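Local coordinates for protein similarities with probable monooxygenase (Photorhabdus luminescens, PDB 4HB9) that binds FAD and is probably a flavin-dependent monooxygenase of the aromatic-ring hydroxylase type, at residues Asn210-Ile222 with Leu378-Ile390. Sequence-based numbering, arbitrary orientation. Where two conformers were deposited one is given.
Sequences NSIVPKSPDWLFI and LRSAQNAVIHFSI. With EDO (1,2-ethanediol), chain F.
Trp219 and His387 meet as an offset edge-to-face pair, the tryptophan turning its edge to the imidazole, with ring planes 72° apart and Trp219 CE3 3.6 Å from His387 CD2. Over one face of the indole, towards its rim, lie Val213 CG2 and the Ile212 carbonyl oxygen; the opposite face carries C1 of a 1,2-ethanediol, probably from the crystallisation liquor. The pair joins the antiparallel hairpin of strands 210-212 and 218-228, part of the mixed sheet, to the C-terminal end of helix 355-386, away from the FAD site. Val213 serves both rings: its other methyl, CG1, makes a CH-pi contact over a face of His387, 3.9 Å from the ring centroid.

His387 leaves the helix with positive phi, and its CG stands beside the backbone N (chi1 -55°), which carries the imidazole in among the hairpin loop's carbonyls. NE2 donates to Asp218 O at 2.8 Å, close to the ring plane but clearly bent, and shares its hydrogen weakly with Ala384 O on its own helix. At the other nitrogen, a water bonded to ND1 also donates to Pro214 O. Bonds at both ring nitrogens, the Ala384 one weak, thus hold the imidazole's rotation.

Beside these bonds, alkyl groups pack. Trp219 CB sits 3.7 Å from Ala384 CB, while Pro217, centre of an inverse gamma turn, lays CB 4.0 Å from Val385 CG1. Asp218 OD2 is hydrogen-bonded to Tyr248 OH on the neighbouring strand 240-251, whose Val249 also touches Ala384. Asn383 ties the helix end to the chain beyond it: OD1 accepts from Ser389 N, and ND2 gives a weak bond to Ser389 OG. Asn383 ND2 also donates to the diol O2 at 3.1 Å, almost straight at 175°.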
ATOM      1  N   ASN A 210      -6.376   7.886  17.016  1.00 26.66           N
ATOM      2  CA  ASN A 210      -7.594   8.535  17.474  1.00 25.52           C
ATOM      3  C   ASN A 210      -8.564   8.668  16.322  1.00 24.78           C
ATOM      4  O   ASN A 210      -8.158   8.943  15.187  1.00 23.54           O
ATOM      5  CB  ASN A 210      -7.312   9.933  18.022  1.00 27.56           C
ATOM      6  CG  ASN A 210      -6.222   9.949  19.088  1.00 30.86           C
ATOM      7  OD1 ASN A 210      -6.402   9.439  20.171  1.00 32.40           O
ATOM      8  ND2 ASN A 210      -5.087  10.522  18.764  1.00 35.33           N
ATOM      9  N   SER A 211      -9.844   8.495  16.628  1.00 22.01           N
ATOM     10  CA  SER A 211     -10.911   8.786  15.692  1.00 22.52           C
ATOM     11  C   SER A 211     -11.834   9.858  16.227  1.00 22.09           C
ATOM     12  O   SER A 211     -12.257   9.775  17.371  1.00 24.30           O
ATOM     13  CB  SER A 211     -11.699   7.519  15.432  1.00 23.27           C
ATOM     14  OG  SER A 211     -11.043   6.761  14.435  1.00 25.22           O
ATOM     15  N   ILE A 212     -12.136  10.858  15.398  1.00 20.59           N
ATOM     16  CA  ILE A 212     -13.043  11.905  15.755  1.00 21.94           C
ATOM     17  C   ILE A 212     -14.340  11.612  15.060  1.00 22.43           C
ATOM     18  O   ILE A 212     -14.387  11.534  13.820  1.00 21.97           O
ATOM     19  CB  ILE A 212     -12.544  13.282  15.317  1.00 21.94           C
ATOM     20  CG1 ILE A 212     -11.113  13.536  15.813  1.00 23.02           C
ATOM     21  CG2 ILE A 212     -13.515  14.362  15.751  1.00 22.01           C
ATOM     22  CD1 ILE A 212     -10.846  13.298  17.277  1.00 24.46           C
ATOM     23  N   VAL A 213     -15.389  11.455  15.863  1.00 22.37           N
ATOM     24  CA  VAL A 213     -16.711  11.108  15.357  1.00 22.97           C
ATOM     25  C   VAL A 213     -17.669  12.260  15.579  1.00 23.10           C
ATOM     26  O   VAL A 213     -18.208  12.411  16.683  1.00 23.76           O
ATOM     27  CB  VAL A 213     -17.284   9.852  16.040  1.00 22.87           C
ATOM     28  CG1 VAL A 213     -18.556   9.406  15.321  1.00 24.46           C
ATOM     29  CG2 VAL A 213     -16.271   8.726  16.026  1.00 24.46           C
ATOM     30  N   PRO A 214     -17.894  13.080  14.547  1.00 22.01           N
ATOM     31  CA  PRO A 214     -18.784  14.228  14.706  1.00 22.47           C
ATOM     32  C   PRO A 214     -20.255  13.891  14.491  1.00 24.30           C
ATOM     33  O   PRO A 214     -20.596  12.741  14.204  1.00 20.58           O
ATOM     34  CB  PRO A 214     -18.301  15.168  13.612  1.00 22.55           C
ATOM     35  CG  PRO A 214     -17.897  14.228  12.524  1.00 22.03           C
ATOM     36  CD  PRO A 214     -17.334  13.017  13.191  1.00 21.57           C
ATOM     37  N   LYS A 215     -21.111  14.908  14.580  1.00 25.75           N
ATOM     38  CA  LYS A 215     -22.537  14.736  14.270  1.00 27.71           C
ATOM     39  C   LYS A 215     -22.769  14.758  12.781  1.00 24.85           C
ATOM     40  O   LYS A 215     -23.760  14.240  12.298  1.00 26.25           O
ATOM     41  CB  LYS A 215     -23.397  15.843  14.904  1.00 31.23           C
ATOM     42  CG  LYS A 215     -23.261  15.975  16.409  1.00 36.36           C
ATOM     43  CD  LYS A 215     -23.603  17.402  16.848  1.00 43.18           C
ATOM     44  CE  LYS A 215     -23.139  17.694  18.268  1.00 46.86           C
ATOM     45  NZ  LYS A 215     -24.080  17.096  19.253  1.00 49.06           N
ATOM     46  N   SER A 216     -21.881  15.419  12.052  1.00 23.45           N
ATOM     47  CA  SER A 216     -21.958  15.435  10.613  1.00 21.87           C
ATOM     48  C   SER A 216     -21.561  14.072  10.030  1.00 21.08           C
ATOM     49  O   SER A 216     -20.939  13.275  10.699  1.00 20.86           O
ATOM     50  CB  SER A 216     -21.048  16.509  10.076  1.00 23.10           C
ATOM     51  OG  SER A 216     -19.811  16.495  10.776  1.00 21.56           O
ATOM     52  N   PRO A 217     -21.946  13.801   8.773  1.00 21.25           N
ATOM     53  CA  PRO A 217     -21.685  12.490   8.192  1.00 20.98           C
ATOM     54  C   PRO A 217     -20.252  12.372   7.644  1.00 19.51           C
ATOM     55  O   PRO A 217     -20.039  12.169   6.456  1.00 20.59           O
ATOM     56  CB  PRO A 217     -22.715  12.409   7.075  1.00 21.37           C
ATOM     57  CG  PRO A 217     -22.901  13.825   6.629  1.00 22.51           C
ATOM     58  CD  PRO A 217     -22.803  14.630   7.901  1.00 22.25           C
ATOM     59  N   ASP A 218     -19.286  12.511   8.522  1.00 19.45           N
ATOM     60  CA  ASP A 218     -17.884  12.482   8.119  1.00 18.38           C
ATOM     61  C   ASP A 218     -17.046  12.089   9.307  1.00 18.68           C
ATOM     62  O   ASP A 218     -17.582  11.739  10.370  1.00 18.06           O
ATOM     63  CB  ASP A 218     -17.480  13.828   7.463  1.00 19.23           C
ATOM     64  CG  ASP A 218     -17.862  15.058   8.294  1.00 20.45           C
ATOM     65  OD1 ASP A 218     -18.188  14.964   9.480  1.00 19.53           O
ATOM     66  OD2 ASP A 218     -17.805  16.156   7.714  1.00 22.90           O
ATOM     67  N   TRP A 219     -15.729  12.065   9.145  1.00 18.08           N
ATOM     68  CA  TRP A 219     -14.884  11.421  10.136  1.00 18.36           C
ATOM     69  C   TRP A 219     -13.482  11.992  10.053  1.00 17.41           C
ATOM     70  O   TRP A 219     -13.060  12.367   8.969  1.00 17.75           O
ATOM     71  CB  TRP A 219     -14.837   9.932   9.797  1.00 18.19           C
ATOM     72  CG  TRP A 219     -14.300   9.012  10.827  1.00 18.36           C
ATOM     73  CD1 TRP A 219     -12.991   8.753  11.105  1.00 18.91           C
ATOM     74  CD2 TRP A 219     -15.066   8.150  11.658  1.00 19.23           C
ATOM     75  NE1 TRP A 219     -12.896   7.805  12.091  1.00 20.30           N
ATOM     76  CE2 TRP A 219     -14.163   7.411  12.439  1.00 20.42           C
ATOM     77  CE3 TRP A 219     -16.435   7.930  11.818  1.00 20.75           C
ATOM     78  CZ2 TRP A 219     -14.585   6.463  13.366  1.00 22.06           C
ATOM     79  CZ3 TRP A 219     -16.849   6.984  12.725  1.00 22.20           C
ATOM     80  CH2 TRP A 219     -15.940   6.264  13.487  1.00 22.16           C
ATOM     81  N   LEU A 220     -12.752  11.983  11.157  1.00 16.79           N
ATOM     82  CA  LEU A 220     -11.312  12.350  11.140  1.00 17.49           C
ATOM     83  C   LEU A 220     -10.510  11.310  11.892  1.00 17.26           C
ATOM     84  O   LEU A 220     -10.763  11.029  13.088  1.00 19.39           O
ATOM     85  CB  LEU A 220     -11.048  13.724  11.721  1.00 17.05           C
ATOM     86  CG  LEU A 220      -9.618  14.257  11.541  1.00 17.21           C
ATOM     87  CD1 LEU A 220      -9.350  14.731  10.105  1.00 17.05           C
ATOM     88  CD2 LEU A 220      -9.392  15.433  12.471  1.00 19.22           C
ATOM     89  N   PHE A 221      -9.576  10.690  11.170  1.00 18.44           N
ATOM     90  CA  PHE A 221      -8.722   9.654  11.721  1.00 20.53           C
ATOM     91  C   PHE A 221      -7.346  10.282  11.940  1.00 20.22           C
ATOM     92  O   PHE A 221      -6.870  11.015  11.074  1.00 20.21           O
ATOM     93  CB  PHE A 221      -8.669   8.434  10.788  1.00 22.69           C
ATOM     94  CG  PHE A 221      -7.750   7.362  11.275  1.00 28.25           C
ATOM     95  CD1 PHE A 221      -8.050   6.655  12.436  1.00 32.31           C
ATOM     96  CD2 PHE A 221      -6.549   7.096  10.629  1.00 29.71           C
ATOM     97  CE1 PHE A 221      -7.182   5.695  12.926  1.00 32.60           C
ATOM     98  CE2 PHE A 221      -5.675   6.127  11.110  1.00 31.75           C
ATOM     99  CZ  PHE A 221      -6.004   5.416  12.253  1.00 33.27           C
ATOM    100  N   ILE A 222      -6.729  10.030  13.090  1.00 18.05           N
ATOM    101  CA  ILE A 222      -5.405  10.582  13.403  1.00 19.30           C
ATOM    102  C   ILE A 222      -4.441   9.469  13.807  1.00 20.71           C
ATOM    103  O   ILE A 222      -4.744   8.672  14.691  1.00 22.04           O
ATOM    104  CB  ILE A 222      -5.490  11.600  14.553  1.00 21.27           C
ATOM    105  CG1 ILE A 222      -6.423  12.750  14.160  1.00 23.85           C
ATOM    106  CG2 ILE A 222      -4.108  12.137  14.924  1.00 23.40           C
ATOM    107  CD1 ILE A 222      -6.764  13.700  15.283  1.00 26.14           C
ATOM    108  N   LEU A 378     -14.483  -1.728   2.751  1.00 24.09           N
ATOM    109  CA  LEU A 378     -15.693  -1.090   2.304  1.00 24.23           C
ATOM    110  C   LEU A 378     -16.574  -0.684   3.490  1.00 24.14           C
ATOM    111  O   LEU A 378     -17.013   0.463   3.573  1.00 23.41           O
ATOM    112  CB  LEU A 378     -16.455  -2.012   1.358  1.00 26.74           C
ATOM    113  CG  LEU A 378     -17.730  -1.447   0.734  1.00 29.24           C
ATOM    114  CD1 LEU A 378     -17.491  -0.148  -0.015  1.00 30.15           C
ATOM    115  CD2 LEU A 378     -18.314  -2.479  -0.211  1.00 31.50           C
ATOM    116  N   ARG A 379     -16.811  -1.596   4.428  1.00 23.99           N
ATOM    117  CA  ARG A 379     -17.644  -1.259   5.587  1.00 25.78           C
ATOM    118  C   ARG A 379     -17.032  -0.157   6.457  1.00 24.13           C
ATOM    119  O   ARG A 379     -17.763   0.678   6.996  1.00 22.18           O
ATOM    120  CB  ARG A 379     -17.936  -2.495   6.436  1.00 29.48           C
ATOM    121  CG  ARG A 379     -18.743  -3.534   5.671  1.00 34.25           C
ATOM    122  CD  ARG A 379     -19.274  -4.643   6.562  1.00 39.12           C
ATOM    123  NE  ARG A 379     -18.240  -5.611   6.944  1.00 43.10           N
ATOM    124  CZ  ARG A 379     -17.793  -6.598   6.170  1.00 43.07           C
ATOM    125  NH1 ARG A 379     -18.267  -6.768   4.942  1.00 45.61           N
ATOM    126  NH2 ARG A 379     -16.848  -7.413   6.624  1.00 42.16           N
ATOM    127  N   SER A 380     -15.711  -0.173   6.599  1.00 21.51           N
ATOM    128  CA  SER A 380     -15.008   0.865   7.353  0.50 22.93           C
ATOM    129  C   SER A 380     -15.213   2.237   6.716  1.00 21.99           C
ATOM    130  O   SER A 380     -15.511   3.219   7.405  1.00 21.79           O
ATOM    131  CB  SER A 380     -13.506   0.562   7.434  0.50 23.34           C
ATOM    132  OG  SER A 380     -12.820   1.653   8.014  0.50 24.17           O
ATOM    133  N   ALA A 381     -15.052   2.309   5.399  1.00 20.12           N
ATOM    134  CA  ALA A 381     -15.274   3.559   4.695  1.00 20.51           C
ATOM    135  C   ALA A 381     -16.726   4.029   4.870  1.00 20.60           C
ATOM    136  O   ALA A 381     -16.996   5.208   5.087  1.00 19.51           O
ATOM    137  CB  ALA A 381     -14.924   3.405   3.228  1.00 21.72           C
ATOM    138  N   GLN A 382     -17.681   3.105   4.766  1.00 19.15           N
ATOM    139  CA  GLN A 382     -19.083   3.478   4.892  1.00 19.25           C
ATOM    140  C   GLN A 382     -19.377   3.952   6.313  1.00 18.24           C
ATOM    141  O   GLN A 382     -20.162   4.903   6.513  1.00 19.40           O
ATOM    142  CB  GLN A 382     -19.982   2.308   4.506  1.00 19.95           C
ATOM    143  CG  GLN A 382     -19.875   1.917   3.022  1.00 21.28           C
ATOM    144  CD  GLN A 382     -20.601   0.611   2.688  1.00 22.60           C
ATOM    145  OE1 GLN A 382     -20.776  -0.234   3.549  1.00 23.41           O
ATOM    146  NE2 GLN A 382     -20.981   0.438   1.423  1.00 22.48           N
ATOM    147  N   ASN A 383     -18.752   3.304   7.283  1.00 18.21           N
ATOM    148  CA  ASN A 383     -18.936   3.680   8.675  1.00 20.44           C
ATOM    149  C   ASN A 383     -18.467   5.119   8.937  1.00 20.22           C
ATOM    150  O   ASN A 383     -19.048   5.835   9.783  1.00 19.03           O
ATOM    151  CB  ASN A 383     -18.206   2.737   9.604  1.00 21.61           C
ATOM    152  CG  ASN A 383     -18.560   2.976  11.061  1.00 24.23           C
ATOM    153  OD1 ASN A 383     -19.736   3.148  11.412  1.00 25.85           O
ATOM    154  ND2 ASN A 383     -17.533   3.010  11.922  1.00 25.35           N
ATOM    155  N   ALA A 384     -17.457   5.576   8.190  1.00 19.67           N
ATOM    156  CA  ALA A 384     -16.982   6.943   8.394  1.00 20.60           C
ATOM    157  C   ALA A 384     -18.092   7.979   8.102  1.00 19.99           C
ATOM    158  O   ALA A 384     -18.117   9.046   8.689  1.00 19.64           O
ATOM    159  CB  ALA A 384     -15.760   7.206   7.519  1.00 21.70           C
ATOM    160  N   VAL A 385     -18.973   7.672   7.147  1.00 19.33           N
ATOM    161  CA  VAL A 385     -20.075   8.548   6.770  1.00 20.28           C
ATOM    162  C   VAL A 385     -21.361   8.248   7.566  1.00 22.24           C
ATOM    163  O   VAL A 385     -22.044   9.176   8.019  1.00 19.94           O
ATOM    164  CB  VAL A 385     -20.322   8.468   5.249  1.00 21.55           C
ATOM    165  CG1 VAL A 385     -21.453   9.364   4.825  1.00 24.12           C
ATOM    166  CG2 VAL A 385     -19.063   8.901   4.498  1.00 21.61           C
ATOM    167  N   ILE A 386     -21.663   6.969   7.776  1.00 21.98           N
ATOM    168  CA  ILE A 386     -22.909   6.578   8.492  1.00 23.81           C
ATOM    169  C   ILE A 386     -22.817   6.563  10.014  1.00 24.50           C
ATOM    170  O   ILE A 386     -23.797   6.898  10.686  1.00 26.64           O
ATOM    171  CB  ILE A 386     -23.394   5.194   8.050  1.00 25.81           C
ATOM    172  CG1 ILE A 386     -23.734   5.228   6.572  1.00 27.89           C
ATOM    173  CG2 ILE A 386     -24.613   4.745   8.882  1.00 26.76           C
ATOM    174  CD1 ILE A 386     -23.787   3.859   5.949  1.00 29.16           C
ATOM    175  N   HIS A 387     -21.677   6.133  10.555  1.00 23.54           N
ATOM    176  CA  HIS A 387     -21.452   6.035  12.007  1.00 24.47           C
ATOM    177  C   HIS A 387     -22.338   4.945  12.652  1.00 28.68           C
ATOM    178  O   HIS A 387     -22.920   5.144  13.717  1.00 29.04           O
ATOM    179  CB  HIS A 387     -21.679   7.375  12.735  1.00 23.80           C
ATOM    180  CG  HIS A 387     -20.869   8.510  12.192  1.00 23.20           C
ATOM    181  ND1 HIS A 387     -20.984   9.797  12.667  1.00 21.14           N
ATOM    182  CD2 HIS A 387     -19.953   8.556  11.194  1.00 22.22           C
ATOM    183  CE1 HIS A 387     -20.156  10.580  11.999  1.00 22.58           C
ATOM    184  NE2 HIS A 387     -19.532   9.854  11.088  1.00 22.18           N
ATOM    185  N   PHE A 388     -22.423   3.785  12.021  1.00 31.39           N
ATOM    186  CA  PHE A 388     -23.245   2.698  12.590  1.00 33.50           C
ATOM    187  C   PHE A 388     -22.537   1.961  13.740  1.00 37.28           C
ATOM    188  O   PHE A 388     -23.193   1.308  14.542  1.00 38.80           O
ATOM    189  CB  PHE A 388     -23.720   1.738  11.480  1.00 33.52           C
ATOM    190  CG  PHE A 388     -22.624   1.232  10.583  1.00 31.03           C
ATOM    191  CD1 PHE A 388     -21.746   0.253  11.015  1.00 33.48           C
ATOM    192  CD2 PHE A 388     -22.490   1.711   9.292  1.00 31.78           C
ATOM    193  CE1 PHE A 388     -20.749  -0.225  10.172  1.00 33.95           C
ATOM    194  CE2 PHE A 388     -21.506   1.229   8.443  1.00 30.06           C
ATOM    195  CZ  PHE A 388     -20.631   0.268   8.881  1.00 31.00           C
ATOM    196  N   SER A 389     -21.214   2.103  13.848  1.00 40.40           N
ATOM    197  CA  SER A 389     -20.413   1.406  14.870  1.00 45.68           C
ATOM    198  C   SER A 389     -20.355   2.080  16.255  1.00 53.57           C
ATOM    199  O   SER A 389     -19.977   1.436  17.232  1.00 60.51           O
ATOM    200  CB  SER A 389     -18.965   1.295  14.401  1.00 47.19           C
ATOM    201  OG  SER A 389     -18.289   2.516  14.681  1.00 41.06           O
ATOM    202  N   ILE A 390     -20.675   3.370  16.332  1.00 58.08           N
ATOM    203  CA  ILE A 390     -20.516   4.153  17.574  1.00 65.44           C
ATOM    204  C   ILE A 390     -20.575   3.321  18.862  1.00 67.03           C
ATOM    205  O   ILE A 390     -19.628   3.311  19.653  1.00 65.89           O
ATOM    206  CB  ILE A 390     -21.570   5.281  17.675  1.00 70.29           C
ATOM    207  CG1 ILE A 390     -22.976   4.748  17.330  1.00 74.59           C
ATOM    208  CG2 ILE A 390     -21.172   6.439  16.772  1.00 70.69           C
ATOM    209  CD1 ILE A 390     -24.120   5.661  17.734  1.00 74.55           C
TER
HETATM  210  C1  EDO F 505     -13.322   4.546  10.235  1.00 48.65           C
HETATM  211  O1  EDO F 505     -13.179   4.726   8.828  1.00 51.76           O
HETATM  212  C2  EDO F 505     -14.723   4.039  10.530  1.00 47.07           C
HETATM  213  O2  EDO F 505     -14.741   2.615  10.742  1.00 45.82           O
HETATM  214  O   HOH W   1     -22.616  10.477  14.797  1.00 32.50           O